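Local coordinates for protein aspartate aminotransferase (Thermotoga maritima, PDB 1O4S) that catalyses the reversible, pyridoxal-phosphate-dependent transfer of an amino group from L-aspartate to 2-oxoglutarate, giving oxaloacetate and L-glutamate, at residues 298-301 with 302-305; 310-313 with 314-317. One frame throughout, in Å; residues are numbered along the deposited sequence.

Contact 1 of 2, residues 298-301 with 302-305; sequences MVQT and FKER
Phe302 sits one helical turn after Met298 and meets it twice. Its backbone N donates to Met298 O over 3.0 Å, and its ring turns an edge to the methionine, whose CG lies in the ring plane 3.9 Å from Phe302 CD2. The two side chains run alongside each other, and such flexible and flat apolar groups suit this buried flank, where the phenylalanine ring also meets that of Phe327. Lys303 continues the helical series with a bond from its N to Val299 O at 2.8 Å. Its extended chain passes Gln300, bent at chi2, at an angle, bringing Lys303 CD within 3.7 Å of Gln300 NE2; long polar chains suit this more exposed flank of the helix, where their ends can meet solvent. Glu304 donates its N to Gln300 O, while its CG rests 3.6 Å from Thr301 O. Arg305 bonds through its N to Thr301 O and lies beside the threonine, pointing the same way. Thr301 CG2 is set over one face of the guanidinium, 3.6 Å from Arg305 NE. A chi1 of -61° makes this possible: it sets CG2 anti to the backbone N, beside Arg305, and leaves OG1 to bond back to Tyr297 O. Arg305 NH1 lies in turn over a face of the Phe302 ring, and NH2 forms a salt bridge with Asp52, giving the buried charge a mate. The arrangement is regular i to i+4 alpha-helical bonding, in the first half of helix 296-315 of a class I aminotransferase, with the Phe302 side chain about 12 Å from bound pyridoxal phosphate.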
ATOM      1  N   MET B 298      -7.568  23.498  15.195  1.00 29.01           N
ATOM      2  CA  MET B 298      -8.038  23.152  13.874  1.00 29.47           C
ATOM      3  C   MET B 298      -9.524  22.860  13.883  1.00 28.73           C
ATOM      4  O   MET B 298     -10.249  23.308  13.012  1.00 27.58           O
ATOM      5  CB  MET B 298      -7.278  21.949  13.371  1.00 30.21           C
ATOM      6  CG  MET B 298      -7.635  21.579  11.966  1.00 33.46           C
ATOM      7  SD  MET B 298      -6.825  20.090  11.380  1.00 39.00           S
ATOM      8  CE  MET B 298      -5.096  20.043  12.407  1.00 44.43           C
ATOM      9  N   VAL B 299      -9.974  22.080  14.857  1.00 29.12           N
ATOM     10  CA  VAL B 299     -11.379  21.682  14.918  1.00 28.99           C
ATOM     11  C   VAL B 299     -12.244  22.939  15.112  1.00 29.52           C
ATOM     12  O   VAL B 299     -13.319  23.067  14.503  1.00 29.30           O
ATOM     13  CB  VAL B 299     -11.626  20.671  16.073  1.00 29.42           C
ATOM     14  CG1 VAL B 299     -13.133  20.479  16.312  1.00 32.19           C
ATOM     15  CG2 VAL B 299     -10.941  19.319  15.794  1.00 29.17           C
ATOM     16  N   GLN B 300     -11.777  23.885  15.926  1.00 29.28           N
ATOM     17  CA  GLN B 300     -12.572  25.095  16.190  1.00 30.53           C
ATOM     18  C   GLN B 300     -12.603  25.992  14.967  1.00 30.24           C
ATOM     19  O   GLN B 300     -13.619  26.642  14.688  1.00 29.86           O
ATOM     20  CB  GLN B 300     -12.043  25.884  17.394  1.00 30.48           C
ATOM     21  CG  GLN B 300     -12.735  27.253  17.659  1.00 34.20           C
ATOM     22  CD  GLN B 300     -14.257  27.174  18.039  1.00 40.27           C
ATOM     23  OE1 GLN B 300     -14.984  28.180  17.897  1.00 41.88           O
ATOM     24  NE2 GLN B 300     -14.721  26.002  18.522  1.00 39.59           N
ATOM     25  N   THR B 301     -11.479  26.050  14.261  1.00 29.35           N
ATOM     26  CA  THR B 301     -11.423  26.754  12.992  1.00 29.35           C
ATOM     27  C   THR B 301     -12.449  26.173  11.988  1.00 29.11           C
ATOM     28  O   THR B 301     -13.159  26.920  11.333  1.00 29.07           O
ATOM     29  CB  THR B 301     -10.014  26.667  12.390  1.00 29.77           C
ATOM     30  OG1 THR B 301      -9.046  27.288  13.264  1.00 29.50           O
ATOM     31  CG2 THR B 301      -9.996  27.424  11.078  1.00 28.91           C
ATOM     32  N   PHE B 302     -12.519  24.846  11.876  1.00 28.56           N
ATOM     33  CA  PHE B 302     -13.495  24.198  11.011  1.00 29.16           C
ATOM     34  C   PHE B 302     -14.944  24.399  11.484  1.00 28.82           C
ATOM     35  O   PHE B 302     -15.842  24.583  10.665  1.00 28.11           O
ATOM     36  CB  PHE B 302     -13.196  22.701  10.844  1.00 28.86           C
ATOM     37  CG  PHE B 302     -12.245  22.395   9.719  1.00 30.89           C
ATOM     38  CD1 PHE B 302     -12.683  22.377   8.413  1.00 32.27           C
ATOM     39  CD2 PHE B 302     -10.912  22.151   9.962  1.00 32.85           C
ATOM     40  CE1 PHE B 302     -11.802  22.103   7.370  1.00 33.09           C
ATOM     41  CE2 PHE B 302     -10.039  21.854   8.925  1.00 34.93           C
ATOM     42  CZ  PHE B 302     -10.493  21.838   7.627  1.00 35.23           C
ATOM     43  N   LYS B 303     -15.158  24.391  12.794  1.00 29.19           N
ATOM     44  CA  LYS B 303     -16.500  24.640  13.362  1.00 30.40           C
ATOM     45  C   LYS B 303     -17.018  26.010  12.942  1.00 30.52           C
ATOM     46  O   LYS B 303     -18.155  26.141  12.542  1.00 30.05           O
ATOM     47  CB  LYS B 303     -16.474  24.542  14.892  1.00 30.82           C
ATOM     48  CG  LYS B 303     -17.835  24.669  15.601  1.00 33.13           C
ATOM     49  CD  LYS B 303     -17.700  24.271  17.078  1.00 37.26           C
ATOM     50  CE  LYS B 303     -19.040  24.288  17.784  1.00 41.68           C
ATOM     51  NZ  LYS B 303     -18.958  24.240  19.287  1.00 44.33           N
ATOM     52  N   GLU B 304     -16.167  27.022  13.019  1.00 30.72           N
ATOM     53  CA  GLU B 304     -16.595  28.355  12.691  1.00 31.86           C
ATOM     54  C   GLU B 304     -16.748  28.593  11.184  1.00 31.44           C
ATOM     55  O   GLU B 304     -17.587  29.407  10.775  1.00 31.73           O
ATOM     56  CB  GLU B 304     -15.730  29.394  13.409  1.00 32.83           C
ATOM     57  CG  GLU B 304     -14.556  29.975  12.677  1.00 37.23           C
ATOM     58  CD  GLU B 304     -13.970  31.147  13.451  1.00 45.00           C
ATOM     59  OE1 GLU B 304     -14.242  31.211  14.697  1.00 49.42           O
ATOM     60  OE2 GLU B 304     -13.246  31.991  12.827  1.00 47.75           O
ATOM     61  N   ARG B 305     -15.993  27.865  10.366  1.00 30.23           N
ATOM     62  CA  ARG B 305     -16.217  27.853   8.920  1.00 30.21           C
ATOM     63  C   ARG B 305     -17.555  27.173   8.579  1.00 29.77           C
ATOM     64  O   ARG B 305     -18.281  27.616   7.691  1.00 29.31           O
ATOM     65  CB  ARG B 305     -15.090  27.091   8.194  1.00 31.12           C
ATOM     66  CG  ARG B 305     -13.708  27.770   8.224  1.00 30.13           C
ATOM     67  CD  ARG B 305     -12.635  26.846   7.898  1.00 29.31           C
ATOM     68  NE  ARG B 305     -11.320  27.472   7.762  1.00 29.45           N
ATOM     69  CZ  ARG B 305     -10.252  26.810   7.362  1.00 29.14           C
ATOM     70  NH1 ARG B 305     -10.356  25.516   7.076  1.00 29.12           N
ATOM     71  NH2 ARG B 305      -9.080  27.426   7.230  1.00 29.35           N
TER

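Contact 2 of 2, residues 310-313 with 314-317; sequences VERL and KKMG
The guanidinium of Arg312 is the flat group here, and both neighbours from the following turn, Lys315 NZ and Met316 SD, approach it obliquely. Lys315 NZ lies 3.7 Å from Arg312 CD, in the chain leading to the group, and 4.2 Å from Arg312 NE, so two positive groups stand near each other. This is likely to be eased by the acidic partners of the arginine, since NH2 forms a salt bridge with Asp380 and NH1 another with Glu383, both on helix 372-386. Arg312 reaches them because its chain, with CG anti to the backbone N (chi1 -164°), bends at chi2 and chi3; a long, forked cation suits a buried position from which it pairs with two carboxylates.

Met316 also packs on Leu313. Its SD lies 3.9 Å from Leu313 CD2 and its CE at 4.0 Å from the same methyl, while CG packs 3.4 Å from Arg312 O. The pliable thioether touches Leu313 and also Ile382 and Leu386 of helix 372-386, and branched Leu313 reaches Leu329 on strand 328-332. With an alanine at the Met316 position, Leu313 CD2 would probably lose its sulfur and methyl neighbours, and a gap would be likely to open toward helix 372-386.

Along the backbone Lys314 N bonds to Val310 O, Lys315 N to Glu311 O and Met316 N to Arg312 O, the last bent to 144° at the hydrogen as the helix runs out. Gly317 then takes a positive phi of 75°, which favours glycine, and its N bonds to Lys314 O at 2.9 Å. This is a Schellman motif, closing the C-terminal end of helix 296-315.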
ATOM      1  N   VAL B 310     -22.990  27.508   6.615  1.00 33.02           N
ATOM      2  CA  VAL B 310     -24.350  27.097   6.915  1.00 32.80           C
ATOM      3  C   VAL B 310     -25.238  28.333   6.917  1.00 33.50           C
ATOM      4  O   VAL B 310     -26.193  28.390   6.154  1.00 32.55           O
ATOM      5  CB  VAL B 310     -24.438  26.278   8.243  1.00 32.62           C
ATOM      6  CG1 VAL B 310     -25.863  26.207   8.778  1.00 32.66           C
ATOM      7  CG2 VAL B 310     -23.892  24.863   8.017  1.00 31.31           C
ATOM      8  N   GLU B 311     -24.906  29.333   7.729  1.00 34.19           N
ATOM      9  CA  GLU B 311     -25.705  30.565   7.768  1.00 35.21           C
ATOM     10  C   GLU B 311     -25.853  31.154   6.371  1.00 34.96           C
ATOM     11  O   GLU B 311     -26.937  31.516   5.953  1.00 35.16           O
ATOM     12  CB  GLU B 311     -25.125  31.628   8.716  1.00 35.56           C
ATOM     13  CG  GLU B 311     -25.860  32.978   8.570  1.00 39.59           C
ATOM     14  CD  GLU B 311     -25.722  33.944   9.754  1.00 44.66           C
ATOM     15  OE1 GLU B 311     -26.412  35.008   9.727  1.00 46.43           O
ATOM     16  OE2 GLU B 311     -24.928  33.659  10.696  1.00 48.29           O
ATOM     17  N   ARG B 312     -24.755  31.251   5.650  1.00 35.12           N
ATOM     18  CA  ARG B 312     -24.758  31.879   4.345  1.00 35.64           C
ATOM     19  C   ARG B 312     -25.686  31.186   3.336  1.00 35.38           C
ATOM     20  O   ARG B 312     -26.462  31.850   2.634  1.00 35.51           O
ATOM     21  CB  ARG B 312     -23.338  31.916   3.812  1.00 36.49           C
ATOM     22  CG  ARG B 312     -23.148  32.837   2.680  1.00 39.05           C
ATOM     23  CD  ARG B 312     -23.320  34.297   3.028  1.00 41.78           C
ATOM     24  NE  ARG B 312     -22.204  34.988   2.411  1.00 46.05           N
ATOM     25  CZ  ARG B 312     -22.117  35.330   1.127  1.00 47.28           C
ATOM     26  NH1 ARG B 312     -23.118  35.135   0.274  1.00 46.45           N
ATOM     27  NH2 ARG B 312     -21.007  35.916   0.705  1.00 49.02           N
ATOM     28  N   LEU B 313     -25.638  29.861   3.303  1.00 34.91           N
ATOM     29  CA  LEU B 313     -26.383  29.088   2.318  1.00 34.80           C
ATOM     30  C   LEU B 313     -27.875  29.082   2.610  1.00 34.94           C
ATOM     31  O   LEU B 313     -28.664  29.147   1.677  1.00 33.89           O
ATOM     32  CB  LEU B 313     -25.858  27.652   2.224  1.00 34.28           C
ATOM     33  CG  LEU B 313     -24.565  27.521   1.427  1.00 34.55           C
ATOM     34  CD1 LEU B 313     -23.986  26.116   1.558  1.00 32.77           C
ATOM     35  CD2 LEU B 313     -24.766  27.892  -0.042  1.00 34.27           C
ATOM     36  N   LYS B 314     -28.233  28.954   3.888  1.00 36.04           N
ATOM     37  CA  LYS B 314     -29.607  29.140   4.381  1.00 37.97           C
ATOM     38  C   LYS B 314     -30.229  30.438   3.830  1.00 38.28           C
ATOM     39  O   LYS B 314     -31.309  30.426   3.223  1.00 38.56           O
ATOM     40  CB  LYS B 314     -29.632  29.215   5.924  1.00 38.54           C
ATOM     41  CG  LYS B 314     -29.625  27.872   6.670  1.00 40.85           C
ATOM     42  CD  LYS B 314     -30.215  27.995   8.115  1.00 43.89           C
ATOM     43  CE  LYS B 314     -31.774  28.087   8.132  1.00 44.98           C
ATOM     44  NZ  LYS B 314     -32.408  28.102   9.504  1.00 44.87           N
ATOM     45  N   LYS B 315     -29.511  31.535   4.061  1.00 38.70           N
ATOM     46  CA  LYS B 315     -29.844  32.882   3.593  1.00 39.66           C
ATOM     47  C   LYS B 315     -30.097  32.968   2.073  1.00 39.23           C
ATOM     48  O   LYS B 315     -31.009  33.663   1.642  1.00 39.16           O
ATOM     49  CB  LYS B 315     -28.702  33.821   4.034  1.00 40.13           C
ATOM     50  CG  LYS B 315     -28.719  35.262   3.534  1.00 42.67           C
ATOM     51  CD  LYS B 315     -27.675  36.091   4.350  1.00 46.14           C
ATOM     52  CE  LYS B 315     -27.020  37.248   3.558  1.00 47.65           C
ATOM     53  NZ  LYS B 315     -25.516  37.239   3.743  1.00 48.21           N
ATOM     54  N   MET B 316     -29.308  32.245   1.285  1.00 38.87           N
ATOM     55  CA  MET B 316     -29.460  32.187  -0.173  1.00 39.11           C
ATOM     56  C   MET B 316     -30.620  31.268  -0.647  1.00 38.25           C
ATOM     57  O   MET B 316     -30.865  31.127  -1.853  1.00 37.63           O
ATOM     58  CB  MET B 316     -28.159  31.666  -0.803  1.00 39.72           C
ATOM     59  CG  MET B 316     -26.934  32.554  -0.630  1.00 42.42           C
ATOM     60  SD  MET B 316     -25.315  31.675  -0.980  1.00 46.57           S
ATOM     61  CE  MET B 316     -25.834  30.868  -2.487  1.00 42.62           C
ATOM     62  N   GLY B 317     -31.310  30.629   0.295  1.00 37.53           N
ATOM     63  CA  GLY B 317     -32.378  29.699  -0.022  1.00 37.11           C
ATOM     64  C   GLY B 317     -31.893  28.353  -0.537  1.00 36.72           C
ATOM     65  O   GLY B 317     -32.625  27.647  -1.229  1.00 36.14           O
TER

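Overall arrangement
Coming from the N terminus, the chain enters helix 296-315 and passes through contact 1 before contact 2; the two lie in series, neither nesting nor crossing. Each joins consecutive turns, so no long loop is closed, and their centres are 18 Å apart. Residues of contact 1 touch the loops holding Asp52, Phe53 and Tyr221, whereas contact 2 faces strand 328-332 and ends the helix. Helix 372-386 runs past both, touched at its start by Arg305 and farther along by Leu313 and Met316. As in other class I aminotransferases, helix 296-315 probably belongs to the long helical connection from the large, cofactor-binding domain into the small domain.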